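PDB 4Y2W: alanine racemase 1 from Caldanaerobacter subterraneus subsp. tengcongensis MB4, which belongs to a family of two-domain enzymes that join an N-terminal beta/alpha barrel of TIM type to a C-terminal domain built largely of strands. Local coordinates for residues P371-Y374 against I379-G382; P225-F230 against E361-I366; F63-T68 against L72-K77. The protein carries 1 engineered substitution. All coordinates share one frame; numbering follows the deposited sequence.

How the contacts relate
Contact 3 comes first along the chain, between barrel strand 62-65 and helix 68-76 of the N-terminal beta/alpha barrel. Contact 2 comes next, its centre about 3 Å in space from that of the chain: the loop after the last barrel strand, 222-224, meets helix 359-365, packing the barrel against the C-terminal part. Contact 1 comes last, in the C-terminal hairpin of strands 372-376 and 379-384, part of the mixed sheet that also holds strand 10-14. Contacts 1 and 2, centred about 18 Å apart, touch by a probable hydrogen bond from R372 NH2 to I366 O at 3.0 Å. Contact 3 is centred about 17 Å from contact 2 and about 21 Å from contact 1; contacts 2 and 3 reach the second subunit.

Contact 1 of 3, residues P371-Y374 against I379-G382; sequences PRVY and IKIG
The antiparallel hairpin of strands 372-376 and 379-384 carries a beta bulge here, where Y374 faces two consecutive residues, I381 and G382. The N-H of Y374 bonds to G382 O at 3.0 Å, while Y374 O takes the N-H of I381, also at 3.0 Å and nearly straight (166° at the hydrogen). The CA of K380 adds a CH...O contact to that same Y374 oxygen at 3.4 Å. G382 has backbone angles that glycine alone accepts comfortably (phi 155°): a CB would be jammed against the carbonyl oxygen of I381.

Y374 CG stands anti to its own carbonyl carbon and next to its N (chi1 -67°), which carries the ring over to the side where G382 O arrives. That oxygen lies in the plane of the ring, at its edge, 3.8 Å from CD2. V373 and K380 meet beside the bulge: the extended lysine chain crosses the valine at about a right angle, with K380 CE 3.8 Å from V373 CG1, and K380 NZ goes on to a salt bridge with E383.

Strand 10-14 runs parallel to strand 372-376 on the edge away from 379-384, with P371 and V373 bonded to the backbones of V11 and V13. The Y374 ring stacks with Y50 and its OH bonds to H46 O, while Y374 and I381 both rest on L15 of helix 15-28.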
# COMPACT_ATOMS: atom_id res chain seq x y z
N PRO A 371 -7.02 8.34 -3.81
CA PRO A 371 -7.80 9.18 -2.91
C PRO A 371 -9.08 8.50 -2.47
O PRO A 371 -9.62 7.67 -3.19
CB PRO A 371 -8.11 10.41 -3.77
CG PRO A 371 -8.12 9.88 -5.15
CD PRO A 371 -7.03 8.86 -5.19
N ARG A 372 -9.56 8.85 -1.27
CA ARG A 372 -10.82 8.34 -0.74
C ARG A 372 -11.88 9.43 -0.84
O ARG A 372 -11.70 10.52 -0.31
CB ARG A 372 -10.66 7.90 0.71
CG ARG A 372 -10.16 6.48 0.89
CD ARG A 372 -8.73 6.30 0.43
NE ARG A 372 -8.18 5.02 0.90
CZ ARG A 372 -6.96 4.58 0.64
NH1 ARG A 372 -6.12 5.29 -0.10
NH2 ARG A 372 -6.57 3.41 1.12
N VAL A 373 -12.97 9.11 -1.52
CA VAL A 373 -14.13 9.99 -1.64
C VAL A 373 -15.23 9.43 -0.75
O VAL A 373 -15.44 8.21 -0.71
CB VAL A 373 -14.61 10.08 -3.10
CG1 VAL A 373 -15.77 11.06 -3.23
CG2 VAL A 373 -13.46 10.50 -4.01
N TYR A 374 -15.94 10.31 -0.04
CA TYR A 374 -16.89 9.89 1.00
C TYR A 374 -18.34 10.25 0.68
O TYR A 374 -18.63 11.37 0.26
CB TYR A 374 -16.47 10.50 2.34
CG TYR A 374 -15.18 9.91 2.85
CD1 TYR A 374 -15.16 8.69 3.52
CD2 TYR A 374 -13.97 10.55 2.62
CE1 TYR A 374 -13.97 8.14 3.97
CE2 TYR A 374 -12.78 10.00 3.07
CZ TYR A 374 -12.79 8.80 3.74
OH TYR A 374 -11.61 8.26 4.18
N ILE A 379 -25.14 11.29 -1.32
CA ILE A 379 -24.46 12.54 -1.64
C ILE A 379 -23.01 12.53 -1.15
O ILE A 379 -22.71 12.00 -0.08
CB ILE A 379 -25.18 13.75 -0.99
CG1 ILE A 379 -26.69 13.70 -1.28
CG2 ILE A 379 -24.58 15.07 -1.46
CD1 ILE A 379 -27.06 13.71 -2.75
N LYS A 380 -22.12 13.14 -1.94
CA LYS A 380 -20.70 13.26 -1.58
C LYS A 380 -20.53 14.37 -0.55
O LYS A 380 -21.02 15.48 -0.74
CB LYS A 380 -19.86 13.59 -2.82
CG LYS A 380 -18.40 13.89 -2.53
CD LYS A 380 -17.65 14.35 -3.77
CE LYS A 380 -16.25 14.83 -3.41
NZ LYS A 380 -15.49 15.31 -4.60
N ILE A 381 -19.80 14.07 0.53
CA ILE A 381 -19.67 15.01 1.65
C ILE A 381 -18.22 15.34 2.04
O ILE A 381 -17.99 15.94 3.09
CB ILE A 381 -20.38 14.48 2.91
CG1 ILE A 381 -19.75 13.16 3.38
CG2 ILE A 381 -21.87 14.30 2.64
CD1 ILE A 381 -19.91 12.92 4.86
N GLY A 382 -17.26 14.96 1.22
CA GLY A 382 -15.86 15.21 1.53
C GLY A 382 -14.94 14.23 0.84
O GLY A 382 -15.38 13.24 0.26

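Contact 2 of 3, residues P225-F230 against E361-I366; sequences PGIILF and EVFSRI. With PO4 (phosphate ion), chain C.
I227 and F363 are brought together by their torsions. In I227 CG1 lies opposite the backbone N (chi1 -172°), and the turn at chi2 (55°) then brings CD1 to the ring; in F363 the CB bond already points toward the loop, and CG, anti to the carbonyl carbon (chi1 -80°), carries the CD2 edge to that methyl. The two side chains cross at about a right angle. I227 CD1 arrives in the plane of the ring, at its edge, 3.6 Å from F363 CD2. F230 closes on the same ring with its backbone, its O lying 3.9 Å from F363 CZ and also taking a hydrogen bond from T247 OG1.

Residues 227-229 form a short 3-10 turn in the loop that leaves the last strand of the barrel, held by L229 N to G226 O and F230 N to I227 O. The start of this turn meets a phosphate ion, probably from the crystallisation liquor. G226 N reaches its O1 at 3.3 Å and I227 N its O4 at 3.5 Å, both weak bonds, and I227 CG2 leans on O1. The place is consistent with the phosphate site of pyridoxal phosphate in this family of barrels, though the model holds the ion alone there.

Beside the contact, H46 meets the F363 ring edge-to-face and also approaches the ring of F230. Within the helix S364 OG bonds to E361 O at 2.8 Å, and R365 NH1 forms a salt bridge to E361 OE2, also at 2.8 Å. R365 NH2 forms a further salt bridge, to D292 of the second subunit.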
# COMPACT_ATOMS: atom_id res chain seq x y z
N PRO A 225 -15.88 -6.24 16.26
CA PRO A 225 -16.07 -6.34 14.81
C PRO A 225 -15.08 -5.46 14.04
O PRO A 225 -14.86 -4.31 14.41
CB PRO A 225 -17.50 -5.83 14.61
CG PRO A 225 -17.72 -4.89 15.75
CD PRO A 225 -16.96 -5.47 16.90
N GLY A 226 -14.50 -6.02 12.98
CA GLY A 226 -13.57 -5.29 12.13
C GLY A 226 -14.00 -5.35 10.68
O GLY A 226 -14.84 -4.56 10.24
N ILE A 227 -13.43 -6.29 9.93
CA ILE A 227 -13.73 -6.45 8.50
C ILE A 227 -15.23 -6.50 8.22
O ILE A 227 -15.70 -5.96 7.21
CB ILE A 227 -13.05 -7.70 7.90
CG1 ILE A 227 -13.21 -7.75 6.38
CG2 ILE A 227 -13.61 -8.98 8.52
CD1 ILE A 227 -12.72 -6.51 5.66
N ILE A 228 -15.98 -7.12 9.11
CA ILE A 228 -17.43 -7.28 8.93
C ILE A 228 -18.16 -5.93 8.84
O ILE A 228 -19.18 -5.83 8.16
CB ILE A 228 -18.02 -8.16 10.06
CG1 ILE A 228 -19.37 -8.75 9.62
CG2 ILE A 228 -18.14 -7.38 11.36
CD1 ILE A 228 -19.76 -9.97 10.42
N LEU A 229 -17.61 -4.91 9.48
CA LEU A 229 -18.15 -3.55 9.37
C LEU A 229 -18.00 -2.98 7.96
O LEU A 229 -18.65 -1.99 7.62
CB LEU A 229 -17.46 -2.62 10.36
CG LEU A 229 -17.61 -2.91 11.86
CD1 LEU A 229 -16.61 -2.09 12.67
CD2 LEU A 229 -19.03 -2.65 12.33
N PHE A 230 -17.14 -3.59 7.14
CA PHE A 230 -16.83 -3.09 5.80
C PHE A 230 -17.33 -4.00 4.68
O PHE A 230 -16.74 -4.07 3.59
CB PHE A 230 -15.32 -2.82 5.71
CG PHE A 230 -14.83 -1.90 6.80
CD1 PHE A 230 -15.04 -0.53 6.72
CD2 PHE A 230 -14.20 -2.41 7.93
CE1 PHE A 230 -14.61 0.32 7.73
CE2 PHE A 230 -13.77 -1.57 8.95
CZ PHE A 230 -13.97 -0.20 8.85
N GLU A 361 -6.54 -8.26 3.37
CA GLU A 361 -5.31 -7.90 2.66
C GLU A 361 -5.57 -7.11 1.37
O GLU A 361 -4.77 -6.25 1.00
CB GLU A 361 -4.46 -9.14 2.34
CG GLU A 361 -3.07 -8.79 1.81
CD GLU A 361 -2.19 -10.01 1.59
OE1 GLU A 361 -2.69 -11.05 1.10
OE2 GLU A 361 -0.98 -9.92 1.88
N VAL A 362 -6.68 -7.41 0.69
CA VAL A 362 -7.05 -6.70 -0.53
C VAL A 362 -7.31 -5.23 -0.23
O VAL A 362 -6.78 -4.34 -0.90
CB VAL A 362 -8.28 -7.34 -1.21
CG1 VAL A 362 -8.76 -6.48 -2.37
CG2 VAL A 362 -7.96 -8.75 -1.68
N PHE A 363 -8.14 -4.97 0.78
CA PHE A 363 -8.42 -3.60 1.22
C PHE A 363 -7.14 -2.86 1.63
O PHE A 363 -6.97 -1.68 1.29
CB PHE A 363 -9.40 -3.60 2.40
CG PHE A 363 -10.85 -3.76 2.01
CD1 PHE A 363 -11.40 -3.02 0.95
CD2 PHE A 363 -11.69 -4.60 2.73
CE1 PHE A 363 -12.74 -3.16 0.61
CE2 PHE A 363 -13.03 -4.74 2.39
CZ PHE A 363 -13.56 -4.02 1.33
N SER A 364 -6.25 -3.54 2.34
CA SER A 364 -5.01 -2.93 2.81
C SER A 364 -4.00 -2.65 1.69
O SER A 364 -3.05 -1.90 1.87
CB SER A 364 -4.35 -3.81 3.88
OG SER A 364 -3.78 -4.99 3.32
N ARG A 365 -4.22 -3.27 0.53
CA ARG A 365 -3.36 -3.10 -0.62
C ARG A 365 -3.62 -1.76 -1.33
O ARG A 365 -2.76 -1.27 -2.07
CB ARG A 365 -3.58 -4.25 -1.61
CG ARG A 365 -2.33 -4.98 -2.04
CD ARG A 365 -1.67 -5.72 -0.89
NE ARG A 365 -1.14 -7.02 -1.30
CZ ARG A 365 -0.45 -7.84 -0.52
NH1 ARG A 365 -0.15 -7.51 0.75
NH2 ARG A 365 -0.03 -9.00 -1.00
N ILE A 366 -4.79 -1.17 -1.11
CA ILE A 366 -5.17 0.08 -1.78
C ILE A 366 -4.31 1.23 -1.26
O ILE A 366 -4.47 1.69 -0.13
CB ILE A 366 -6.67 0.40 -1.57
CG1 ILE A 366 -7.54 -0.71 -2.17
CG2 ILE A 366 -7.01 1.73 -2.23
CD1 ILE A 366 -8.97 -0.69 -1.69
P PO4 C . -11.88 -9.11 12.51
O1 PO4 C . -13.37 -9.04 12.22
O2 PO4 C . -11.43 -10.55 12.58
O3 PO4 C . -11.60 -8.43 13.83
O4 PO4 C . -11.13 -8.41 11.40

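Contact 3 of 3, residues F63-T68 against L72-K77; sequences FGVATT and LELREK
V65 and L74 meet at the start of a beta-alpha-beta unit of the barrel, where strand 62-65 hands over to helix 68-76 on its way to strand 83-85. Their branches slide past one another in opposite directions, V65 CG1 lying 3.9 Å from L74 CD1. It is part of the packing between the outward-facing side of the barrel strand and the side of the helix turned to it. V65 CG1 stands anti to the carbonyl carbon, beside the backbone N (chi1 -68°), a setting that turns this methyl to the helix.

The second meeting is on the helix itself, in its first turn. L72 N donates to T68 O at 2.8 Å (158° at the hydrogen), the regular i to i+4 bond of the first turn. The two side chains lie alongside each other and point the same way, T68 CG2 being 3.8 Å from L72 CD1. The threonine methyl is placed opposite the backbone N, which leaves OG1 next to that N and able to bond to T89 OG1.

What positions these groups lies one shell out. T67 is the N-cap, its OG1 bonded to E70 N, while E70 OE1 reaches back to A66 N, tying the residue that follows the strand to the first turn. I83 of strand 83-85 packs against both V65 and L74, and F63 and L74 share A52 of helix 48-58. On another side of the helix E73 OE2 makes a salt bridge to R368 NH2 of the second subunit. Further along the helix E76 N bonds to L72 O at 2.9 Å.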
# COMPACT_ATOMS: atom_id res chain seq x y z
N PHE A 63 -13.00 2.08 20.17
CA PHE A 63 -12.30 1.83 18.91
C PHE A 63 -11.09 0.94 19.14
O PHE A 63 -10.41 1.06 20.16
CB PHE A 63 -11.86 3.13 18.25
CG PHE A 63 -12.95 3.84 17.51
CD1 PHE A 63 -13.58 3.25 16.43
CD2 PHE A 63 -13.35 5.12 17.89
CE1 PHE A 63 -14.58 3.90 15.74
CE2 PHE A 63 -14.35 5.78 17.21
CZ PHE A 63 -14.97 5.18 16.13
N GLY A 64 -10.83 0.06 18.19
CA GLY A 64 -9.63 -0.78 18.20
C GLY A 64 -8.71 -0.39 17.07
O GLY A 64 -9.14 -0.26 15.92
N VAL A 65 -7.43 -0.20 17.39
CA VAL A 65 -6.40 0.06 16.39
C VAL A 65 -5.13 -0.73 16.67
O VAL A 65 -4.91 -1.20 17.79
CB VAL A 65 -6.05 1.56 16.30
CG1 VAL A 65 -7.23 2.34 15.73
CG2 VAL A 65 -5.63 2.11 17.66
N ALA A 66 -4.30 -0.85 15.64
CA ALA A 66 -3.09 -1.67 15.69
C ALA A 66 -1.92 -0.96 16.35
O ALA A 66 -1.19 -1.57 17.13
CB ALA A 66 -2.71 -2.11 14.29
N THR A 67 -1.73 0.33 16.04
CA THR A 67 -0.53 1.06 16.46
C THR A 67 -0.81 2.35 17.23
O THR A 67 -1.94 2.84 17.30
CB THR A 67 0.35 1.41 15.24
OG1 THR A 67 -0.37 2.30 14.37
CG2 THR A 67 0.73 0.16 14.47
N THR A 68 0.26 2.89 17.81
CA THR A 68 0.23 4.15 18.54
C THR A 68 -0.18 5.32 17.64
O THR A 68 -1.01 6.16 18.01
CB THR A 68 1.61 4.47 19.14
OG1 THR A 68 2.13 3.30 19.79
CG2 THR A 68 1.53 5.61 20.14
N LEU A 72 -3.18 7.85 17.85
CA LEU A 72 -2.94 9.29 17.92
C LEU A 72 -3.57 10.05 16.77
O LEU A 72 -4.07 11.16 16.97
CB LEU A 72 -1.44 9.58 17.99
CG LEU A 72 -0.77 9.18 19.31
CD1 LEU A 72 0.74 9.18 19.16
CD2 LEU A 72 -1.21 10.09 20.45
N GLU A 73 -3.55 9.47 15.57
CA GLU A 73 -4.18 10.11 14.40
C GLU A 73 -5.64 10.43 14.68
O GLU A 73 -6.13 11.50 14.31
CB GLU A 73 -4.08 9.20 13.17
CG GLU A 73 -4.73 9.76 11.91
CD GLU A 73 -4.80 8.76 10.77
OE1 GLU A 73 -4.68 7.54 11.02
OE2 GLU A 73 -4.99 9.18 9.62
N LEU A 74 -6.34 9.50 15.33
CA LEU A 74 -7.74 9.69 15.67
C LEU A 74 -7.96 10.82 16.68
O LEU A 74 -8.89 11.61 16.53
CB LEU A 74 -8.34 8.38 16.20
CG LEU A 74 -8.42 7.24 15.18
CD1 LEU A 74 -8.75 5.92 15.87
CD2 LEU A 74 -9.43 7.56 14.09
N ARG A 75 -7.10 10.89 17.70
CA ARG A 75 -7.16 11.97 18.70
C ARG A 75 -6.86 13.35 18.08
O ARG A 75 -7.50 14.34 18.44
CB ARG A 75 -6.20 11.69 19.86
CG ARG A 75 -6.69 10.64 20.84
CD ARG A 75 -7.71 11.20 21.82
NE ARG A 75 -8.07 10.22 22.85
CZ ARG A 75 -9.17 9.46 22.86
NH1 ARG A 75 -10.07 9.52 21.89
NH2 ARG A 75 -9.36 8.61 23.86
N GLU A 76 -5.91 13.39 17.16
CA GLU A 76 -5.57 14.63 16.45
C GLU A 76 -6.79 15.22 15.73
O GLU A 76 -6.92 16.44 15.61
CB GLU A 76 -4.42 14.40 15.46
CG GLU A 76 -3.47 15.58 15.27
CD GLU A 76 -4.07 16.72 14.45
OE1 GLU A 76 -4.07 17.87 14.96
OE2 GLU A 76 -4.53 16.47 13.32
N LYS A 77 -7.69 14.35 15.26
CA LYS A 77 -8.90 14.78 14.56
C LYS A 77 -10.14 14.91 15.46
O LYS A 77 -11.27 14.93 14.97
CB LYS A 77 -9.18 13.85 13.38
CG LYS A 77 -8.14 13.94 12.27
CD LYS A 77 -8.26 15.25 11.48
CE LYS A 77 -7.03 15.53 10.64
NZ LYS A 77 -6.85 14.52 9.56